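Local structure of PUA domain-containing protein (Archaeoglobus fulgidus DSM 4304, 2Q07) at residues A[179-184]-A[223-228]; A[138-143]-A[157-162]. The protein is of unknown function but probably binds RNA in archaeosine-tRNA biosynthesis, this chain being the C-terminal part of the longer protein. All blocks are in the same frame, centred on the assembly; numbering follows the deposited sequence.

How the contacts relate
Read from the N terminus, the chain first builds a mixed sheet flanked by helices, and contact 2 closes at its edge: strand 138-141, an outermost strand, leads through a short connection into helix 150-160, whose last turn folds back on the strand. Helix 168-181 follows next in the chain, and at its C-terminal end contact 1 opens. The chain then runs through the antiparallel sheet formed by strands 188-190 to 214-217 before helix 219-227 returns to close that loop. The two loops are therefore in series and neither cross nor nest. The contacts lie on opposite sides of the chain's centre, their nearest atoms about 23 Å apart: one is local to the first domain, the other joins the ends of two helices of the pre-PUA region.

Contact 1. Residues A[179-184]-A[223-228]; sequences YQFGIT and AYLLEK
Leu-225 meets Phe-181 through a CH-pi contact in which one methyl, CD1, sits over a face of the ring. Leu-225 CD1 lies 4.1 Å from the centroid of the Phe-181 ring and 26° off its normal, displaced toward the rim beside CD2. The ring's opposite face is covered by CB of Gln-180, so the phenyl is sandwiched between its sequence neighbour and the leucine methyl.

The rest is apolar packing. The second leucine methyl, CD2, turns to the root of the same side chain, 3.9 Å from Phe-181 CB, and also touches Ile-183, whose CD1 it approaches to 4.1 Å. Ile-183 runs alongside Tyr-224 in the opposite sense, its CG2 at the ring edge 4.0 Å from Tyr-224 CE2 and its CD1 obliquely near Tyr-224 CD2. Tyr-224 reaches there because its CG is anti to the backbone N (chi1 178°), while Lys-228 CG lies over one face of its ring. An alanine in place of Leu-225 removes both methyls and would probably open a gap over the Phe-181 face and beside Ile-183 CD1.

No hydrogen bond crosses between the segments. This is apolar packing between two helix ends of the pre-PUA region, those of 168-181, with the loop after it, and 219-227. Ile-217 of strand 214-217 touches both Phe-181 and Leu-225, and strand 261-265, from the PUA domain, adds Val-261 against the phenylalanine and Val-263 against the leucine.

Contact 2. Residues A[138-143]-A[157-162]; sequences EVVYTA and KQEIES
At the edge of a mixed alpha/beta sheet, Glu-159 in the last turn of helix 150-160 lies across Val-140 of strand 138-141 and Thr-142 just beyond it. The glutamate meets the threonine through CG alone, whereas both CG and OE1 bear on the valine. Its CG approaches the methyl of Thr-142 most closely, at 3.6 Å from CG2, and stands 4.1 Å from Val-140 CG2. A bend at chi2 (-56°) folds the carboxylate back over the valine, where Glu-159 OE1 lies 3.9 Å from Val-140 CG2 and 4.1 Å from Val-140 CG1. The oxygen thus rests against both methyls of a branched side chain that can offer it no hydrogen bond.

Its charge is met outside the two segments: OE1 forms a salt bridge with Lys-115 NZ, of the neighbouring strand 115-118. That outside partner holds the carboxylate end, while the methyls of Val-140 and Thr-142 support the stem. Thr-142 divides its two branches in a similar way, for chi1 (50°) turns OG1 to share a hydrogen bond with His-119 ND1 and leaves CG2 to Glu-159.

Strand 138-141 pairs with strand 115-118 through backbone hydrogen bonds between Val-140 and both Val-116 and Ala-118. Val-117 of that inner strand touches Val-140, Thr-142 and Ile-160, while Val-139 and Tyr-141 meet helix 123-132. The edge strand therefore lies between two helices, as is typical of a layered alpha/beta fold and consistent with a domain related to the uracil-DNA glycosylase-like fold.

Contact 1. Residues A[179-184]-A[223-228]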
loop_
_atom_site.group_PDB
_atom_site.type_symbol
_atom_site.label_atom_id
_atom_site.label_comp_id
_atom_site.label_asym_id
_atom_site.label_seq_id
_atom_site.Cartn_x
_atom_site.Cartn_y
_atom_site.Cartn_z
ATOM N N TYR A 179 1.661 5.986 -2.675
ATOM C CA TYR A 179 2.889 5.386 -2.170
ATOM C C TYR A 179 4.031 5.472 -3.203
ATOM O O TYR A 179 5.089 6.052 -2.948
ATOM C CB TYR A 179 2.621 3.914 -1.820
ATOM C CG TYR A 179 3.772 3.204 -1.144
ATOM C CD1 TYR A 179 3.848 3.129 0.247
ATOM C CD2 TYR A 179 4.800 2.627 -1.892
ATOM C CE1 TYR A 179 4.914 2.506 0.877
ATOM C CE2 TYR A 179 5.878 1.997 -1.271
ATOM C CZ TYR A 179 5.926 1.944 0.116
ATOM O OH TYR A 179 6.989 1.353 0.745
ATOM N N GLN A 180 3.793 4.897 -4.374
ATOM C CA GLN A 180 4.789 4.849 -5.446
ATOM C C GLN A 180 5.109 6.135 -6.192
ATOM O O GLN A 180 6.265 6.369 -6.539
ATOM C CB GLN A 180 4.380 3.796 -6.470
ATOM C CG GLN A 180 4.257 2.402 -5.902
ATOM C CD GLN A 180 3.633 1.439 -6.884
ATOM O OE1 GLN A 180 4.091 1.313 -8.016
ATOM N NE2 GLN A 180 2.590 0.745 -6.452
ATOM N N PHE A 181 4.106 6.970 -6.433
ATOM C CA PHE A 181 4.323 8.196 -7.199
ATOM C C PHE A 181 3.897 9.497 -6.537
ATOM O O PHE A 181 4.150 10.574 -7.079
ATOM C CB PHE A 181 3.601 8.084 -8.549
ATOM C CG PHE A 181 3.859 6.797 -9.269
ATOM C CD1 PHE A 181 2.841 5.856 -9.420
ATOM C CD2 PHE A 181 5.120 6.511 -9.781
ATOM C CE1 PHE A 181 3.070 4.654 -10.067
ATOM C CE2 PHE A 181 5.365 5.302 -10.436
ATOM C CZ PHE A 181 4.337 4.373 -10.577
ATOM N N GLY A 182 3.244 9.414 -5.381
ATOM C CA GLY A 182 2.820 10.628 -4.715
ATOM C C GLY A 182 1.727 11.340 -5.483
ATOM O O GLY A 182 1.643 12.569 -5.452
ATOM N N ILE A 183 0.900 10.578 -6.197
ATOM C CA ILE A 183 -0.217 11.152 -6.947
ATOM C C ILE A 183 -1.424 10.239 -6.761
ATOM O O ILE A 183 -1.332 9.188 -6.118
ATOM C CB ILE A 183 0.045 11.235 -8.487
ATOM C CG1 ILE A 183 -0.086 9.844 -9.122
ATOM C CG2 ILE A 183 1.427 11.819 -8.773
ATOM C CD1 ILE A 183 0.149 9.832 -10.631
ATOM N N THR A 184 -2.552 10.647 -7.332
ATOM C CA THR A 184 -3.756 9.844 -7.290
ATOM C C THR A 184 -4.426 9.945 -8.655
ATOM O O THR A 184 -4.072 10.803 -9.460
ATOM C CB THR A 184 -4.738 10.306 -6.197
ATOM O OG1 THR A 184 -5.747 9.300 -6.033
ATOM C CG2 THR A 184 -5.397 11.631 -6.571
ATOM N N ALA A 223 2.464 9.558 -18.798
ATOM C CA ALA A 223 2.413 10.845 -19.489
ATOM C C ALA A 223 2.306 11.956 -18.457
ATOM O O ALA A 223 2.987 12.976 -18.554
ATOM C CB ALA A 223 1.210 10.893 -20.437
ATOM N N TYR A 224 1.454 11.747 -17.459
ATOM C CA TYR A 224 1.278 12.734 -16.407
ATOM C C TYR A 224 2.577 12.916 -15.628
ATOM O O TYR A 224 2.997 14.046 -15.383
ATOM C CB TYR A 224 0.164 12.311 -15.451
ATOM C CG TYR A 224 -0.028 13.282 -14.312
ATOM C CD1 TYR A 224 -0.683 14.500 -14.511
ATOM C CD2 TYR A 224 0.462 12.997 -13.039
ATOM C CE1 TYR A 224 -0.846 15.410 -13.471
ATOM C CE2 TYR A 224 0.304 13.902 -11.988
ATOM C CZ TYR A 224 -0.351 15.103 -12.212
ATOM O OH TYR A 224 -0.521 15.993 -11.175
ATOM N N LEU A 225 3.211 11.808 -15.241
ATOM C CA LEU A 225 4.473 11.865 -14.491
ATOM C C LEU A 225 5.572 12.565 -15.303
ATOM O O LEU A 225 6.389 13.311 -14.754
ATOM C CB LEU A 225 4.943 10.447 -14.108
ATOM C CG LEU A 225 4.062 9.602 -13.171
ATOM C CD1 LEU A 225 4.593 8.175 -13.096
ATOM C CD2 LEU A 225 4.038 10.229 -11.795
ATOM N N LEU A 226 5.590 12.315 -16.607
ATOM C CA LEU A 226 6.571 12.926 -17.496
ATOM C C LEU A 226 6.360 14.438 -17.500
ATOM O O LEU A 226 7.318 15.206 -17.437
ATOM C CB LEU A 226 6.418 12.369 -18.916
ATOM C CG LEU A 226 7.450 12.800 -19.965
ATOM C CD1 LEU A 226 8.844 12.446 -19.475
ATOM C CD2 LEU A 226 7.167 12.112 -21.288
ATOM N N GLU A 227 5.098 14.853 -17.568
ATOM C CA GLU A 227 4.733 16.268 -17.560
ATOM C C GLU A 227 5.257 16.961 -16.313
ATOM O O GLU A 227 5.943 17.984 -16.392
ATOM C CB GLU A 227 3.212 16.432 -17.575
ATOM C CG GLU A 227 2.555 16.418 -18.931
ATOM C CD GLU A 227 1.041 16.409 -18.817
ATOM O OE1 GLU A 227 0.493 17.275 -18.098
ATOM O OE2 GLU A 227 0.402 15.535 -19.442
ATOM N N LYS A 228 4.913 16.404 -15.156
ATOM C CA LYS A 228 5.323 16.975 -13.881
ATOM C C LYS A 228 6.791 16.692 -13.595
ATOM O O LYS A 228 7.290 16.974 -12.510
ATOM C CB LYS A 228 4.435 16.424 -12.763
ATOM C CG LYS A 228 2.949 16.621 -13.023
ATOM C CD LYS A 228 2.637 18.083 -13.307
ATOM C CE LYS A 228 1.159 18.303 -13.598
ATOM N NZ LYS A 228 0.881 19.704 -14.027
#

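Contact 2. Residues A[138-143]-A[157-162]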
loop_
_atom_site.group_PDB
_atom_site.type_symbol
_atom_site.label_atom_id
_atom_site.label_comp_id
_atom_site.label_asym_id
_atom_site.label_seq_id
_atom_site.Cartn_x
_atom_site.Cartn_y
_atom_site.Cartn_z
ATOM N N GLU A 138 -10.391 6.147 22.005
ATOM C CA GLU A 138 -10.978 5.172 22.918
ATOM C C GLU A 138 -10.533 3.833 22.341
ATOM O O GLU A 138 -10.531 3.653 21.123
ATOM C CB GLU A 138 -12.506 5.223 22.879
ATOM C CG GLU A 138 -13.061 6.579 22.481
ATOM C CD GLU A 138 -14.580 6.626 22.532
ATOM O OE1 GLU A 138 -15.234 5.768 21.888
ATOM O OE2 GLU A 138 -15.111 7.522 23.224
ATOM N N VAL A 139 -10.155 2.902 23.200
ATOM C CA VAL A 139 -9.737 1.594 22.733
ATOM C C VAL A 139 -10.632 0.547 23.369
ATOM O O VAL A 139 -10.721 0.453 24.594
ATOM C CB VAL A 139 -8.263 1.307 23.098
ATOM C CG1 VAL A 139 -7.799 0.012 22.427
ATOM C CG2 VAL A 139 -7.385 2.463 22.661
ATOM N N VAL A 140 -11.309 -0.223 22.524
ATOM C CA VAL A 140 -12.208 -1.276 22.974
ATOM C C VAL A 140 -11.728 -2.632 22.466
ATOM O O VAL A 140 -11.237 -2.739 21.344
ATOM C CB VAL A 140 -13.641 -1.028 22.449
ATOM C CG1 VAL A 140 -14.185 0.286 23.021
ATOM C CG2 VAL A 140 -13.628 -0.966 20.924
ATOM N N TYR A 141 -11.868 -3.665 23.291
ATOM C CA TYR A 141 -11.454 -5.010 22.906
ATOM C C TYR A 141 -12.701 -5.860 22.667
ATOM O O TYR A 141 -13.576 -5.945 23.524
ATOM C CB TYR A 141 -10.569 -5.616 23.993
ATOM C CG TYR A 141 -9.330 -4.792 24.259
ATOM C CD1 TYR A 141 -9.395 -3.647 25.051
ATOM C CD2 TYR A 141 -8.112 -5.110 23.653
ATOM C CE1 TYR A 141 -8.290 -2.833 25.231
ATOM C CE2 TYR A 141 -6.995 -4.298 23.825
ATOM C CZ TYR A 141 -7.090 -3.161 24.612
ATOM O OH TYR A 141 -6.000 -2.339 24.769
ATOM N N THR A 142 -12.779 -6.485 21.500
ATOM C CA THR A 142 -13.956 -7.269 21.139
ATOM C C THR A 142 -13.753 -8.776 21.019
ATOM O O THR A 142 -14.702 -9.512 20.748
ATOM C CB THR A 142 -14.543 -6.757 19.807
ATOM O OG1 THR A 142 -13.498 -6.669 18.830
ATOM C CG2 THR A 142 -15.171 -5.375 19.990
ATOM N N ALA A 143 -12.527 -9.238 21.226
ATOM C CA ALA A 143 -12.243 -10.658 21.101
ATOM C C ALA A 143 -11.532 -11.274 22.308
ATOM O O ALA A 143 -10.527 -10.755 22.796
ATOM C CB ALA A 143 -11.425 -10.899 19.844
ATOM N N LYS A 157 -19.801 -6.365 16.010
ATOM C CA LYS A 157 -20.903 -5.661 15.360
ATOM C C LYS A 157 -21.384 -4.486 16.208
ATOM O O LYS A 157 -21.715 -3.416 15.697
ATOM C CB LYS A 157 -22.085 -6.602 15.130
ATOM C CG LYS A 157 -21.853 -7.654 14.073
ATOM C CD LYS A 157 -23.082 -8.535 13.940
ATOM C CE LYS A 157 -22.884 -9.617 12.898
ATOM N NZ LYS A 157 -24.053 -10.527 12.871
ATOM N N GLN A 158 -21.410 -4.685 17.517
ATOM C CA GLN A 158 -21.889 -3.635 18.395
ATOM C C GLN A 158 -20.958 -2.443 18.513
ATOM O O GLN A 158 -21.343 -1.418 19.063
ATOM C CB GLN A 158 -22.241 -4.229 19.763
ATOM C CG GLN A 158 -23.616 -4.889 19.716
ATOM C CD GLN A 158 -23.968 -5.696 20.950
ATOM O OE1 GLN A 158 -23.651 -5.308 22.081
ATOM N NE2 GLN A 158 -24.650 -6.825 20.736
ATOM N N GLU A 159 -19.746 -2.572 17.973
ATOM C CA GLU A 159 -18.755 -1.493 18.000
ATOM C C GLU A 159 -18.548 -0.811 16.646
ATOM O O GLU A 159 -18.185 0.355 16.605
ATOM C CB GLU A 159 -17.382 -2.007 18.456
ATOM C CG GLU A 159 -17.271 -2.456 19.905
ATOM C CD GLU A 159 -17.683 -1.387 20.893
ATOM O OE1 GLU A 159 -17.472 -0.186 20.617
ATOM O OE2 GLU A 159 -18.210 -1.752 21.961
ATOM N N ILE A 160 -18.763 -1.528 15.544
ATOM C CA ILE A 160 -18.521 -0.951 14.220
ATOM C C ILE A 160 -19.703 -0.937 13.251
ATOM O O ILE A 160 -19.533 -0.600 12.075
ATOM C CB ILE A 160 -17.338 -1.668 13.502
ATOM C CG1 ILE A 160 -17.726 -3.108 13.153
ATOM C CG2 ILE A 160 -16.097 -1.659 14.388
ATOM C CD1 ILE A 160 -16.710 -3.829 12.271
ATOM N N GLU A 161 -20.888 -1.303 13.732
ATOM C CA GLU A 161 -22.086 -1.325 12.889
ATOM C C GLU A 161 -22.197 0.003 12.134
ATOM O O GLU A 161 -22.141 1.065 12.744
ATOM C CB GLU A 161 -23.331 -1.529 13.760
ATOM C CG GLU A 161 -24.475 -2.255 13.065
ATOM C CD GLU A 161 -24.205 -3.741 12.899
ATOM O OE1 GLU A 161 -23.118 -4.091 12.383
ATOM O OE2 GLU A 161 -25.078 -4.559 13.282
ATOM N N SER A 162 -22.350 -0.055 10.813
ATOM C CA SER A 162 -22.452 1.169 10.013
ATOM C C SER A 162 -23.556 1.119 8.960
ATOM O O SER A 162 -23.901 0.054 8.451
ATOM C CB SER A 162 -21.117 1.468 9.333
ATOM O OG SER A 162 -20.777 0.427 8.438
#